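Local coordinates for protein 8-amino-8-demethylriboflavin N,N-dimethyltransferase (Streptomyces davawensis, PDB 4D7K) that transfers two methyl groups from S-adenosylmethionine to 8-amino-8-demethylriboflavin, the last two steps in making the antibiotic roseoflavin, at residues E309-R313 with A314-D318; S100-G103 with M104-F108; H218-L221 with A222-N225; G45-T48 with T49-A53. One frame throughout, in Å; residues are numbered along the deposited sequence. Where two conformers were deposited one is given.

In the fold
Along the chain the order is interaction 4, 2, 3, 1, and none of the four touches another. Interaction 4 starts helix 49-56 in the winged-helix dimerisation domain. Some 24 Å on, centre to centre, interaction 2 forms short helix 102-107, packed between helices 13-35 and 149-165 and against the second subunit. These two belong to the N-terminal, dimer-forming part of the protein. The other two lie in the Rossmann-like domain that binds S-adenosylmethionine: interaction 3 ends helix 214-223 between two parallel strands, and interaction 1 starts helix 313-322, their centres 35 Å apart. Interactions 1 and 4 lie on opposite sides of the chain's centre, 54 Å apart.

Interaction 1: E309-R313 with A314-D318; sequences EHRTR and AQWDD
The indole of W316, in the first turn of helix 313-322, carries R311 on one face, right beside the capping box that T312 and Q315 build at the helix start. CB of R311 stands 3.7 Å from the centroid of the five-membered ring of W316, a CH-pi contact, and CD follows over the ring's centre. At the indole edge, in its plane, a water accepts from W316 NE1 and also from R311 N. The R311 guanidinium is turned 61° against the ring, and any cation-pi attraction is at most weak at this length; its nitrogens are engaged by L254 O and by the carboxylate of D259. In the box, T312 is the N-cap. T312 N donates to Q315 OE1 at 2.7 Å, nearly straight at 170° and in the carbonyl plane on a lone pair. In return Q315 N donates to T312 OG1 over 3.3 Å. With chi1 at 66°, OG1 sits between the backbone N and the carbonyl carbon of T312, facing the first turn. The same hydroxyl gives a second, weak bond to Q315 OE1, so the amide oxygen bridges backbone and side chain of one residue. W316 also packs on I283 and D285 of the central sheet, and R313 pairs with E290. The first turn closes with W316 N on T312 O at 3.1 Å and D317 N on R313 O at 2.7 Å.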
ATOM      1  N   GLU A 309       8.012  17.249  15.092  1.00 54.51           N
ATOM      2  CA  GLU A 309       8.605  17.421  13.773  1.00 51.62           C
ATOM      3  C   GLU A 309      10.127  17.238  13.799  1.00 53.40           C
ATOM      4  O   GLU A 309      10.777  17.503  14.811  1.00 52.44           O
ATOM      5  CB  GLU A 309       8.245  18.805  13.228  1.00 54.92           C
ATOM      6  CG  GLU A 309       8.463  18.982  11.736  1.00 70.31           C
ATOM      7  CD  GLU A 309       8.038  20.355  11.247  1.00 82.80           C
ATOM      8  OE1 GLU A 309       7.780  21.236  12.095  1.00 88.68           O
ATOM      9  OE2 GLU A 309       7.960  20.556  10.017  1.00 87.69           O
ATOM     10  N   HIS A 310      10.688  16.773  12.685  1.00 49.31           N
ATOM     11  CA  HIS A 310      12.135  16.684  12.543  1.00 40.84           C
ATOM     12  C   HIS A 310      12.704  18.077  12.341  1.00 40.94           C
ATOM     13  O   HIS A 310      12.004  18.973  11.869  1.00 46.16           O
ATOM     14  CB  HIS A 310      12.521  15.780  11.374  1.00 40.30           C
ATOM     15  CG  HIS A 310      12.094  14.357  11.542  1.00 41.08           C
ATOM     16  ND1 HIS A 310      12.517  13.572  12.596  1.00 48.04           N
ATOM     17  CD2 HIS A 310      11.290  13.569  10.787  1.00 35.50           C
ATOM     18  CE1 HIS A 310      11.986  12.367  12.485  1.00 46.17           C
ATOM     19  NE2 HIS A 310      11.239  12.340  11.396  1.00 50.90           N
ATOM     20  N   ARG A 311      13.970  18.263  12.697  1.00 44.52           N
ATOM     21  CA  ARG A 311      14.590  19.580  12.593  1.00 46.86           C
ATOM     22  C   ARG A 311      15.631  19.653  11.476  1.00 53.03           C
ATOM     23  O   ARG A 311      16.281  18.657  11.146  1.00 43.58           O
ATOM     24  CB  ARG A 311      15.229  19.971  13.930  1.00 48.17           C
ATOM     25  CG  ARG A 311      14.237  20.326  15.036  1.00 44.96           C
ATOM     26  CD  ARG A 311      14.972  20.694  16.323  1.00 53.27           C
ATOM     27  NE  ARG A 311      14.094  21.229  17.363  1.00 54.19           N
ATOM     28  CZ  ARG A 311      13.533  20.497  18.323  1.00 62.68           C
ATOM     29  NH1 ARG A 311      13.748  19.189  18.376  1.00 58.37           N
ATOM     30  NH2 ARG A 311      12.751  21.072  19.228  1.00 65.89           N
ATOM     31  N   THR A 312      15.773  20.839  10.887  1.00 51.67           N
ATOM     32  CA  THR A 312      16.834  21.085   9.920  1.00 48.13           C
ATOM     33  C   THR A 312      18.140  21.273  10.668  1.00 50.07           C
ATOM     34  O   THR A 312      18.146  21.347  11.895  1.00 54.65           O
ATOM     35  CB  THR A 312      16.570  22.333   9.059  1.00 46.33           C
ATOM     36  OG1 THR A 312      16.605  23.499   9.891  1.00 52.56           O
ATOM     37  CG2 THR A 312      15.224  22.240   8.368  1.00 44.40           C
ATOM     38  N   ARG A 313      19.241  21.369   9.929  1.00 44.25           N
ATOM     39  CA  ARG A 313      20.553  21.549  10.540  1.00 49.96           C
ATOM     40  C   ARG A 313      20.662  22.904  11.225  1.00 54.64           C
ATOM     41  O   ARG A 313      21.186  23.012  12.336  1.00 58.65           O
ATOM     42  CB  ARG A 313      21.658  21.410   9.494  1.00 56.79           C
ATOM     43  CG  ARG A 313      23.054  21.400  10.081  1.00 58.93           C
ATOM     44  CD  ARG A 313      24.103  21.484   8.990  1.00 57.82           C
ATOM     45  NE  ARG A 313      25.406  21.016   9.452  1.00 62.16           N
ATOM     46  CZ  ARG A 313      25.970  19.875   9.069  1.00 63.62           C
ATOM     47  NH1 ARG A 313      25.355  19.083   8.201  1.00 43.79           N
ATOM     48  NH2 ARG A 313      27.159  19.530   9.545  1.00 71.91           N
ATOM     49  N   ALA A 314      20.166  23.936  10.551  1.00 49.70           N
ATOM     50  CA  ALA A 314      20.201  25.289  11.087  1.00 55.39           C
ATOM     51  C   ALA A 314      19.433  25.362  12.403  1.00 57.66           C
ATOM     52  O   ALA A 314      19.859  26.027  13.346  1.00 70.22           O
ATOM     53  CB  ALA A 314      19.634  26.278  10.076  1.00 52.65           C
ATOM     54  N   GLN A 315      18.305  24.666  12.460  1.00 53.99           N
ATOM     55  CA  GLN A 315      17.512  24.599  13.681  1.00 53.01           C
ATOM     56  C   GLN A 315      18.288  23.921  14.804  1.00 56.94           C
ATOM     57  O   GLN A 315      18.268  24.381  15.949  1.00 57.88           O
ATOM     58  CB  GLN A 315      16.197  23.866  13.421  1.00 45.99           C
ATOM     59  CG  GLN A 315      15.219  24.650  12.564  1.00 56.57           C
ATOM     60  CD  GLN A 315      13.971  23.858  12.229  1.00 63.08           C
ATOM     61  OE1 GLN A 315      14.050  22.721  11.761  1.00 61.01           O
ATOM     62  NE2 GLN A 315      12.809  24.451  12.475  1.00 69.86           N
ATOM     63  N   TRP A 316      18.980  22.834  14.469  1.00 57.02           N
ATOM     64  CA  TRP A 316      19.798  22.119  15.443  1.00 50.98           C
ATOM     65  C   TRP A 316      20.964  22.977  15.904  1.00 55.16           C
ATOM     66  O   TRP A 316      21.309  22.978  17.084  1.00 60.64           O
ATOM     67  CB  TRP A 316      20.318  20.801  14.866  1.00 48.93           C
ATOM     68  CG  TRP A 316      19.328  19.676  14.932  1.00 43.42           C
ATOM     69  CD1 TRP A 316      18.748  19.031  13.877  1.00 44.90           C
ATOM     70  CD2 TRP A 316      18.801  19.061  16.116  1.00 42.36           C
ATOM     71  NE1 TRP A 316      17.895  18.051  14.331  1.00 46.29           N
ATOM     72  CE2 TRP A 316      17.910  18.048  15.701  1.00 41.70           C
ATOM     73  CE3 TRP A 316      18.997  19.266  17.488  1.00 45.76           C
ATOM     74  CZ2 TRP A 316      17.217  17.245  16.605  1.00 43.99           C
ATOM     75  CZ3 TRP A 316      18.309  18.466  18.384  1.00 48.46           C
ATOM     76  CH2 TRP A 316      17.427  17.468  17.938  1.00 45.51           C
ATOM     77  N   ASP A 317      21.566  23.707  14.968  1.00 59.97           N
ATOM     78  CA  ASP A 317      22.625  24.658  15.294  1.00 65.82           C
ATOM     79  C   ASP A 317      22.156  25.652  16.349  1.00 70.42           C
ATOM     80  O   ASP A 317      22.832  25.866  17.353  1.00 73.17           O
ATOM     81  CB  ASP A 317      23.088  25.412  14.043  1.00 72.37           C
ATOM     82  CG  ASP A 317      24.321  24.794  13.404  1.00 83.47           C
ATOM     83  OD1 ASP A 317      25.219  24.348  14.151  1.00 87.87           O
ATOM     84  OD2 ASP A 317      24.392  24.762  12.156  1.00 83.99           O
ATOM     85  N   ASP A 318      20.990  26.248  16.111  1.00 72.15           N
ATOM     86  CA  ASP A 318      20.439  27.281  16.985  1.00 77.91           C
ATOM     87  C   ASP A 318      20.089  26.724  18.361  1.00 71.76           C
ATOM     88  O   ASP A 318      20.319  27.372  19.382  1.00 74.24           O
ATOM     89  CB  ASP A 318      19.201  27.914  16.339  1.00 86.93           C
ATOM     90  CG  ASP A 318      18.843  29.261  16.945  1.00102.03           C
ATOM     91  OD1 ASP A 318      18.710  29.351  18.184  1.00107.22           O
ATOM     92  OD2 ASP A 318      18.703  30.237  16.177  1.00108.75           O
TER
HETATM   93  O   HOH W   1      15.749  16.280  13.062  1.00 33.12           O

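Interaction 2: S100-G103 with M104-F108; sequences SMRG and MTTFF
M101 and M104 lie side by side and point the same way, their methyls meeting CE to CE at 3.7 Å; the apolar contact here is this methionine pair. The bend of M101 at chi3 (73°) swings its CE against both SD and CE of M104. A van der Waals contact of another kind sets the T106 methyl on one face of the R102 guanidinium, offset toward its rim, with T106 CG2 4.0 Å from R102 NH1, while R102 NH2 donates to A34 O.

Hydroxyl bonds to the backbone come next. T105 OG1 donates to M101 O, the carbonyl of the N-cap residue, at 2.8 Å. T106 OG1 does the same to R102 O at 2.9 Å, and T106 N reaches that oxygen too, at 3.0 Å, from the opposite face of the carbonyl plane. R102 O is therefore gripped twice by one residue; the T106 chi1 of 54° places its hydroxyl between the backbone N and the carbonyl carbon, folded back over the turn. Among the backbone bonds, F107 N to G103 O is 3.0 Å long. Ahead of the helix an ST turn forms, S100 OG accepting from R102 N at 176°.

The carboxylate of E161 on helix 149-165 takes the amide hydrogens of G103 and M104 at the start of helix 102-107. T105 and T106 lie against helix 13-35, F107 against helices 111-118 and 149-165, while M101 and T105 rest on L17 of the second subunit.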
ATOM      1  N   SER A 100      10.312 -11.317  14.402  1.00 46.55           N
ATOM      2  CA  SER A 100       8.944 -11.053  13.962  1.00 36.59           C
ATOM      3  C   SER A 100       8.762  -9.661  13.377  1.00 31.93           C
ATOM      4  O   SER A 100       9.450  -8.723  13.764  1.00 36.98           O
ATOM      5  CB  SER A 100       7.968 -11.239  15.128  1.00 43.58           C
ATOM      6  OG  SER A 100       6.724 -10.613  14.854  1.00 48.30           O
ATOM      7  N   MET A 101       7.828  -9.543  12.438  1.00 30.42           N
ATOM      8  CA  MET A 101       7.496  -8.266  11.820  1.00 30.56           C
ATOM      9  C   MET A 101       5.982  -8.111  11.727  1.00 26.10           C
ATOM     10  O   MET A 101       5.470  -7.411  10.857  1.00 29.74           O
ATOM     11  CB  MET A 101       8.146  -8.155  10.434  1.00 34.02           C
ATOM     12  CG  MET A 101       9.670  -8.024  10.507  1.00 40.14           C
ATOM     13  SD  MET A 101      10.517  -7.991   8.916  1.00 45.39           S
ATOM     14  CE  MET A 101      10.073  -6.358   8.330  1.00 32.99           C
ATOM     15  N   ARG A 102       5.273  -8.779  12.633  1.00 32.06           N
ATOM     16  CA  ARG A 102       3.818  -8.757  12.652  1.00 30.71           C
ATOM     17  C   ARG A 102       3.317  -7.391  13.083  1.00 30.16           C
ATOM     18  O   ARG A 102       2.260  -6.939  12.642  1.00 29.78           O
ATOM     19  CB  ARG A 102       3.269  -9.840  13.592  1.00 26.07           C
ATOM     20  CG  ARG A 102       1.757  -9.991  13.556  1.00 24.02           C
ATOM     21  CD  ARG A 102       1.256 -10.985  14.597  1.00 25.01           C
ATOM     22  NE  ARG A 102      -0.194 -11.142  14.517  1.00 30.13           N
ATOM     23  CZ  ARG A 102      -1.070 -10.279  15.028  1.00 35.83           C
ATOM     24  NH1 ARG A 102      -0.647  -9.191  15.665  1.00 30.28           N
ATOM     25  NH2 ARG A 102      -2.371 -10.505  14.901  1.00 28.61           N
ATOM     26  N   GLY A 103       4.088  -6.741  13.951  1.00 26.39           N
ATOM     27  CA  GLY A 103       3.708  -5.451  14.495  1.00 30.86           C
ATOM     28  C   GLY A 103       3.510  -4.375  13.445  1.00 34.02           C
ATOM     29  O   GLY A 103       2.458  -3.742  13.382  1.00 35.34           O
ATOM     30  N   MET A 104       4.519  -4.172  12.605  1.00 37.83           N
ATOM     31  CA  MET A 104       4.449  -3.132  11.585  1.00 43.30           C
ATOM     32  C   MET A 104       3.431  -3.474  10.496  1.00 44.96           C
ATOM     33  O   MET A 104       2.866  -2.586   9.862  1.00 45.87           O
ATOM     34  CB  MET A 104       5.825  -2.899  10.959  1.00 34.87           C
ATOM     35  CG  MET A 104       6.248  -3.973   9.975  1.00 42.69           C
ATOM     36  SD  MET A 104       7.706  -3.509   9.024  1.00 64.76           S
ATOM     37  CE  MET A 104       8.936  -3.394  10.322  1.00 58.35           C
ATOM     38  N   THR A 105       3.188  -4.765  10.292  1.00 38.34           N
ATOM     39  CA  THR A 105       2.313  -5.209   9.216  1.00 29.54           C
ATOM     40  C   THR A 105       0.839  -5.063   9.608  1.00 30.88           C
ATOM     41  O   THR A 105      -0.017  -4.871   8.747  1.00 43.06           O
ATOM     42  CB  THR A 105       2.641  -6.670   8.820  1.00 31.12           C
ATOM     43  OG1 THR A 105       4.032  -6.763   8.489  1.00 36.47           O
ATOM     44  CG2 THR A 105       1.830  -7.114   7.618  1.00 36.06           C
ATOM     45  N   THR A 106       0.546  -5.123  10.906  1.00 28.42           N
ATOM     46  CA  THR A 106      -0.828  -4.974  11.380  1.00 36.50           C
ATOM     47  C   THR A 106      -1.187  -3.548  11.809  1.00 34.43           C
ATOM     48  O   THR A 106      -2.297  -3.089  11.543  1.00 35.04           O
ATOM     49  CB  THR A 106      -1.124  -5.914  12.567  1.00 39.87           C
ATOM     50  OG1 THR A 106      -0.150  -5.714  13.599  1.00 29.26           O
ATOM     51  CG2 THR A 106      -1.096  -7.366  12.117  1.00 25.57           C
ATOM     52  N   PHE A 107      -0.264  -2.853  12.471  1.00 35.12           N
ATOM     53  CA  PHE A 107      -0.586  -1.548  13.056  1.00 29.61           C
ATOM     54  C   PHE A 107      -1.024  -0.515  12.026  1.00 30.78           C
ATOM     55  O   PHE A 107      -2.043   0.154  12.206  1.00 38.36           O
ATOM     56  CB  PHE A 107       0.601  -0.981  13.840  1.00 26.65           C
ATOM     57  CG  PHE A 107       0.368   0.424  14.336  1.00 37.40           C
ATOM     58  CD1 PHE A 107      -0.457   0.661  15.421  1.00 31.50           C
ATOM     59  CD2 PHE A 107       0.954   1.509  13.701  1.00 37.72           C
ATOM     60  CE1 PHE A 107      -0.687   1.954  15.871  1.00 33.61           C
ATOM     61  CE2 PHE A 107       0.726   2.803  14.146  1.00 28.78           C
ATOM     62  CZ  PHE A 107      -0.093   3.024  15.232  1.00 34.30           C
ATOM     63  N   PHE A 108      -0.252  -0.383  10.951  1.00 28.23           N
ATOM     64  CA  PHE A 108      -0.493   0.661   9.958  1.00 35.92           C
ATOM     65  C   PHE A 108      -1.683   0.359   9.052  1.00 45.44           C
ATOM     66  O   PHE A 108      -1.993   1.132   8.146  1.00 53.95           O
ATOM     67  CB  PHE A 108       0.770   0.887   9.118  1.00 32.21           C
ATOM     68  CG  PHE A 108       1.915   1.437   9.911  1.00 32.62           C
ATOM     69  CD1 PHE A 108       2.012   2.798  10.157  1.00 29.73           C
ATOM     70  CD2 PHE A 108       2.866   0.592  10.453  1.00 29.31           C
ATOM     71  CE1 PHE A 108       3.050   3.308  10.908  1.00 27.36           C
ATOM     72  CE2 PHE A 108       3.908   1.095  11.207  1.00 34.40           C
ATOM     73  CZ  PHE A 108       4.001   2.456  11.433  1.00 31.56           C
TER

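Interaction 3: H218-L221 with A222-N225; sequences HKFL and ASQN
Q224 lays its CG over the ring of F220, one turn earlier. Its CB sits 3.8 Å from F220 O. CG comes closer to that oxygen and at the same time lies over one face of the F220 ring, offset toward the rim, 4.0 Å from its centroid and 19° off the normal: a CH-pi contact, with CZ the closest ring atom. Beyond CG the amide continues past the rim; the bend at chi2 (-70°), with the turn at chi3, leaves it almost parallel to the ring, the planes 6° apart. The F220 carbonyl also takes a hydrogen bond from S223 OG at 2.6 Å, the hydroxyl coming in tilted from the carbonyl plane. This is the C-terminal end of helix 214-223, in the beta-alpha-beta unit between strands 204-209 and 230-234; N225, with positive phi, breaks the helix in a Schellman motif. S223 N still bonds to K219 O at 2.9 Å, but the weak Q224 N to L221 O bond, 3.2 Å, already spans three residues, and N225 N turns to A222 O at 3.1 Å. The buried L221 side chain packs on V230 and V232 of strand 230-234. F220, for its part, touches R189 in a loop.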
ATOM      1  N   HIS A 218      15.302  -4.547  32.702  1.00 51.13           N
ATOM      2  CA  HIS A 218      16.053  -5.528  33.489  1.00 58.02           C
ATOM      3  C   HIS A 218      16.020  -6.915  32.854  1.00 56.78           C
ATOM      4  O   HIS A 218      17.030  -7.620  32.834  1.00 51.06           O
ATOM      5  CB  HIS A 218      15.508  -5.612  34.920  1.00 50.25           C
ATOM      6  CG  HIS A 218      15.925  -4.477  35.800  1.00 63.14           C
ATOM      7  ND1 HIS A 218      15.240  -4.125  36.943  1.00 69.83           N
ATOM      8  CD2 HIS A 218      16.967  -3.614  35.706  1.00 60.92           C
ATOM      9  CE1 HIS A 218      15.835  -3.096  37.512  1.00 66.81           C
ATOM     10  NE2 HIS A 218      16.883  -2.763  36.785  1.00 60.22           N
ATOM     11  N   LYS A 219      14.856  -7.302  32.344  1.00 54.51           N
ATOM     12  CA  LYS A 219      14.691  -8.620  31.746  1.00 55.88           C
ATOM     13  C   LYS A 219      15.446  -8.724  30.425  1.00 53.05           C
ATOM     14  O   LYS A 219      16.177  -9.690  30.203  1.00 58.80           O
ATOM     15  CB  LYS A 219      13.206  -8.941  31.541  1.00 56.87           C
ATOM     16  CG  LYS A 219      12.945 -10.370  31.087  1.00 62.66           C
ATOM     17  CD  LYS A 219      11.458 -10.664  30.927  1.00 76.37           C
ATOM     18  CE  LYS A 219      10.754 -10.736  32.274  1.00 88.87           C
ATOM     19  NZ  LYS A 219       9.340 -11.200  32.155  1.00 94.42           N
ATOM     20  N   PHE A 220      15.284  -7.730  29.553  1.00 52.64           N
ATOM     21  CA  PHE A 220      15.970  -7.742  28.259  1.00 48.33           C
ATOM     22  C   PHE A 220      17.485  -7.777  28.417  1.00 46.08           C
ATOM     23  O   PHE A 220      18.170  -8.535  27.727  1.00 46.84           O
ATOM     24  CB  PHE A 220      15.581  -6.531  27.410  1.00 41.26           C
ATOM     25  CG  PHE A 220      16.423  -6.373  26.174  1.00 46.54           C
ATOM     26  CD1 PHE A 220      16.191  -7.165  25.060  1.00 43.05           C
ATOM     27  CD2 PHE A 220      17.459  -5.443  26.133  1.00 36.16           C
ATOM     28  CE1 PHE A 220      16.972  -7.032  23.922  1.00 41.07           C
ATOM     29  CE2 PHE A 220      18.242  -5.309  25.003  1.00 41.62           C
ATOM     30  CZ  PHE A 220      17.997  -6.102  23.893  1.00 41.64           C
ATOM     31  N   LEU A 221      18.003  -6.952  29.322  1.00 42.18           N
ATOM     32  CA  LEU A 221      19.438  -6.919  29.579  1.00 44.34           C
ATOM     33  C   LEU A 221      19.933  -8.251  30.132  1.00 50.66           C
ATOM     34  O   LEU A 221      21.069  -8.651  29.875  1.00 57.95           O
ATOM     35  CB  LEU A 221      19.789  -5.786  30.544  1.00 47.95           C
ATOM     36  CG  LEU A 221      19.609  -4.363  30.012  1.00 46.80           C
ATOM     37  CD1 LEU A 221      19.951  -3.354  31.094  1.00 52.13           C
ATOM     38  CD2 LEU A 221      20.453  -4.131  28.773  1.00 40.59           C
ATOM     39  N   ALA A 222      19.084  -8.934  30.895  1.00 50.57           N
ATOM     40  CA  ALA A 222      19.453 -10.232  31.454  1.00 52.96           C
ATOM     41  C   ALA A 222      19.489 -11.289  30.357  1.00 47.90           C
ATOM     42  O   ALA A 222      20.327 -12.189  30.376  1.00 61.24           O
ATOM     43  CB  ALA A 222      18.485 -10.639  32.559  1.00 58.40           C
ATOM     44  N   SER A 223      18.578 -11.168  29.397  1.00 50.70           N
ATOM     45  CA  SER A 223      18.531 -12.088  28.267  1.00 53.78           C
ATOM     46  C   SER A 223      19.721 -11.879  27.334  1.00 53.35           C
ATOM     47  O   SER A 223      19.982 -12.702  26.459  1.00 59.97           O
ATOM     48  CB  SER A 223      17.223 -11.921  27.488  1.00 54.02           C
ATOM     49  OG  SER A 223      17.257 -10.760  26.675  1.00 56.81           O
ATOM     50  N   GLN A 224      20.431 -10.770  27.521  1.00 56.98           N
ATOM     51  CA  GLN A 224      21.621 -10.467  26.730  1.00 57.92           C
ATOM     52  C   GLN A 224      22.885 -10.516  27.590  1.00 65.30           C
ATOM     53  O   GLN A 224      23.976 -10.197  27.115  1.00 65.57           O
ATOM     54  CB  GLN A 224      21.497  -9.089  26.069  1.00 53.13           C
ATOM     55  CG  GLN A 224      20.262  -8.903  25.193  1.00 49.25           C
ATOM     56  CD  GLN A 224      20.313  -9.719  23.913  1.00 53.83           C
ATOM     57  OE1 GLN A 224      21.174  -9.504  23.057  1.00 52.81           O
ATOM     58  NE2 GLN A 224      19.387 -10.662  23.775  1.00 52.97           N
ATOM     59  N   ASN A 225      22.729 -10.920  28.849  1.00 64.18           N
ATOM     60  CA  ASN A 225      23.827 -10.931  29.817  1.00 60.94           C
ATOM     61  C   ASN A 225      24.594  -9.608  29.854  1.00 59.49           C
ATOM     62  O   ASN A 225      25.821  -9.588  29.774  1.00 63.61           O
ATOM     63  CB  ASN A 225      24.793 -12.080  29.521  1.00 61.00           C
ATOM     64  CG  ASN A 225      24.208 -13.437  29.857  1.00 66.99           C
ATOM     65  OD1 ASN A 225      24.265 -13.883  31.003  1.00 70.97           O
ATOM     66  ND2 ASN A 225      23.647 -14.104  28.858  1.00 64.96           N
TER

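Interaction 4: G45-T48 with T49-A53; sequences GPRT and TADLA
T48 crosses D51 obliquely and turns OG1 to the helix start, where it accepts from D51 N at 3.2 Å and 164°. T48 O takes L52 N at 3.0 Å, so both oxygens of T48 hold amide hydrogens of the first turn. R47 and D51 meet differently, though what follows holds for one of two modelled conformers of R47 and is less certain. Their side chains cross at about a right angle, yet guanidinium and carboxylate stack with planes only 20° apart. D51 OD2 sits over one face of the guanidinium, offset toward its rim and 3.1 Å from R47 NH2; because it approaches from above the plane, this salt bridge is electrostatic and not a directed hydrogen bond. Bends at chi2 and chi3 curl the R47 chain back over the first helical turn. In this conformer a water closes the curl, accepting from R47 NH2 at 3.2 Å and donating to D51 O at 2.9 Å. Lower down, R47 CB rests 3.9 Å from L52 CD2, at the margin of the apolar packing that L52 makes with L63 and L67 of helix 60-72. The T49 hydroxyl bonds to D82, and R47 pairs through its backbone with F84 in strand 83-86. A threonine N-cap thus leads directly from short strand 47-48 into helix 49-56, within the winged-helix dimerisation domain of these O-methyltransferases.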
ATOM      1  N   GLY A  45       2.733 -26.887  10.810  1.00 33.05           N
ATOM      2  CA  GLY A  45       2.537 -27.676   9.606  1.00 33.69           C
ATOM      3  C   GLY A  45       1.266 -27.333   8.852  1.00 39.79           C
ATOM      4  O   GLY A  45       0.488 -26.496   9.294  1.00 32.17           O
ATOM      5  N   PRO A  46       1.041 -27.999   7.710  1.00 41.39           N
ATOM      6  CA  PRO A  46      -0.055 -27.640   6.803  1.00 30.91           C
ATOM      7  C   PRO A  46      -1.431 -27.980   7.361  1.00 26.01           C
ATOM      8  O   PRO A  46      -1.579 -28.905   8.155  1.00 35.92           O
ATOM      9  CB  PRO A  46       0.226 -28.484   5.546  1.00 29.20           C
ATOM     10  CG  PRO A  46       1.566 -29.149   5.780  1.00 27.86           C
ATOM     11  CD  PRO A  46       1.757 -29.202   7.257  1.00 30.08           C
ATOM     12  N   ARG A  47      -2.428 -27.212   6.944  1.00 28.11           N
ATOM     13  CA  ARG A  47      -3.815 -27.453   7.317  0.61 26.56           C
ATOM     14  C   ARG A  47      -4.696 -27.267   6.088  1.00 30.94           C
ATOM     15  O   ARG A  47      -4.355 -26.503   5.185  1.00 34.43           O
ATOM     16  CB  ARG A  47      -4.258 -26.506   8.438  0.61 29.69           C
ATOM     17  CG  ARG A  47      -3.384 -26.525   9.685  0.61 31.92           C
ATOM     18  CD  ARG A  47      -3.607 -27.783  10.502  0.61 32.84           C
ATOM     19  NE  ARG A  47      -4.994 -27.908  10.940  0.61 30.69           N
ATOM     20  CZ  ARG A  47      -5.517 -29.022  11.439  0.61 32.79           C
ATOM     21  NH1 ARG A  47      -4.769 -30.111  11.562  0.61 27.35           N
ATOM     22  NH2 ARG A  47      -6.786 -29.047  11.816  0.61 39.62           N
ATOM     23  N   THR A  48      -5.830 -27.949   6.054  1.00 28.92           N
ATOM     24  CA  THR A  48      -6.744 -27.778   4.943  1.00 23.81           C
ATOM     25  C   THR A  48      -7.582 -26.519   5.130  1.00 40.50           C
ATOM     26  O   THR A  48      -7.641 -25.954   6.225  1.00 34.49           O
ATOM     27  CB  THR A  48      -7.670 -28.976   4.796  1.00 30.43           C
ATOM     28  OG1 THR A  48      -8.605 -28.969   5.876  1.00 32.01           O
ATOM     29  CG2 THR A  48      -6.865 -30.274   4.828  1.00 35.54           C
ATOM     30  N   THR A  49      -8.230 -26.084   4.055  1.00 39.67           N
ATOM     31  CA  THR A  49      -9.138 -24.946   4.112  1.00 39.45           C
ATOM     32  C   THR A  49     -10.249 -25.178   5.131  1.00 28.29           C
ATOM     33  O   THR A  49     -10.554 -24.299   5.935  1.00 40.44           O
ATOM     34  CB  THR A  49      -9.769 -24.666   2.738  1.00 38.21           C
ATOM     35  OG1 THR A  49      -8.733 -24.444   1.777  1.00 42.16           O
ATOM     36  CG2 THR A  49     -10.661 -23.439   2.804  1.00 40.26           C
ATOM     37  N   ALA A  50     -10.842 -26.365   5.090  1.00 35.71           N
ATOM     38  CA  ALA A  50     -11.911 -26.734   6.012  1.00 39.30           C
ATOM     39  C   ALA A  50     -11.484 -26.584   7.468  1.00 43.61           C
ATOM     40  O   ALA A  50     -12.236 -26.055   8.287  1.00 56.03           O
ATOM     41  CB  ALA A  50     -12.367 -28.155   5.745  1.00 40.67           C
ATOM     42  N   ASP A  51     -10.280 -27.055   7.788  1.00 41.06           N
ATOM     43  CA  ASP A  51      -9.751 -26.941   9.145  1.00 39.90           C
ATOM     44  C   ASP A  51      -9.578 -25.477   9.544  1.00 26.64           C
ATOM     45  O   ASP A  51      -9.964 -25.064  10.638  1.00 34.64           O
ATOM     46  CB  ASP A  51      -8.410 -27.671   9.277  1.00 49.45           C
ATOM     47  CG  ASP A  51      -8.549 -29.183   9.222  1.00 67.73           C
ATOM     48  OD1 ASP A  51      -9.656 -29.702   9.493  1.00 70.95           O
ATOM     49  OD2 ASP A  51      -7.537 -29.856   8.918  1.00 72.39           O
ATOM     50  N   LEU A  52      -8.980 -24.699   8.651  1.00 30.47           N
ATOM     51  CA  LEU A  52      -8.736 -23.288   8.915  1.00 32.63           C
ATOM     52  C   LEU A  52     -10.059 -22.527   8.997  1.00 28.95           C
ATOM     53  O   LEU A  52     -10.174 -21.541   9.727  1.00 30.09           O
ATOM     54  CB  LEU A  52      -7.823 -22.698   7.841  1.00 27.33           C
ATOM     55  CG  LEU A  52      -6.423 -23.316   7.829  1.00 24.75           C
ATOM     56  CD1 LEU A  52      -5.630 -22.888   6.610  1.00 24.02           C
ATOM     57  CD2 LEU A  52      -5.676 -22.963   9.102  1.00 22.93           C
ATOM     58  N   ALA A  53     -11.062 -23.004   8.267  1.00 29.24           N
ATOM     59  CA  ALA A  53     -12.385 -22.381   8.306  1.00 40.57           C
ATOM     60  C   ALA A  53     -13.018 -22.525   9.689  1.00 48.87           C
ATOM     61  O   ALA A  53     -13.572 -21.567  10.234  1.00 45.59           O
ATOM     62  CB  ALA A  53     -13.289 -22.982   7.241  1.00 28.59           C
TER
HETATM   63  O   HOH W   2      -8.788 -26.695  12.778  1.00 42.78           O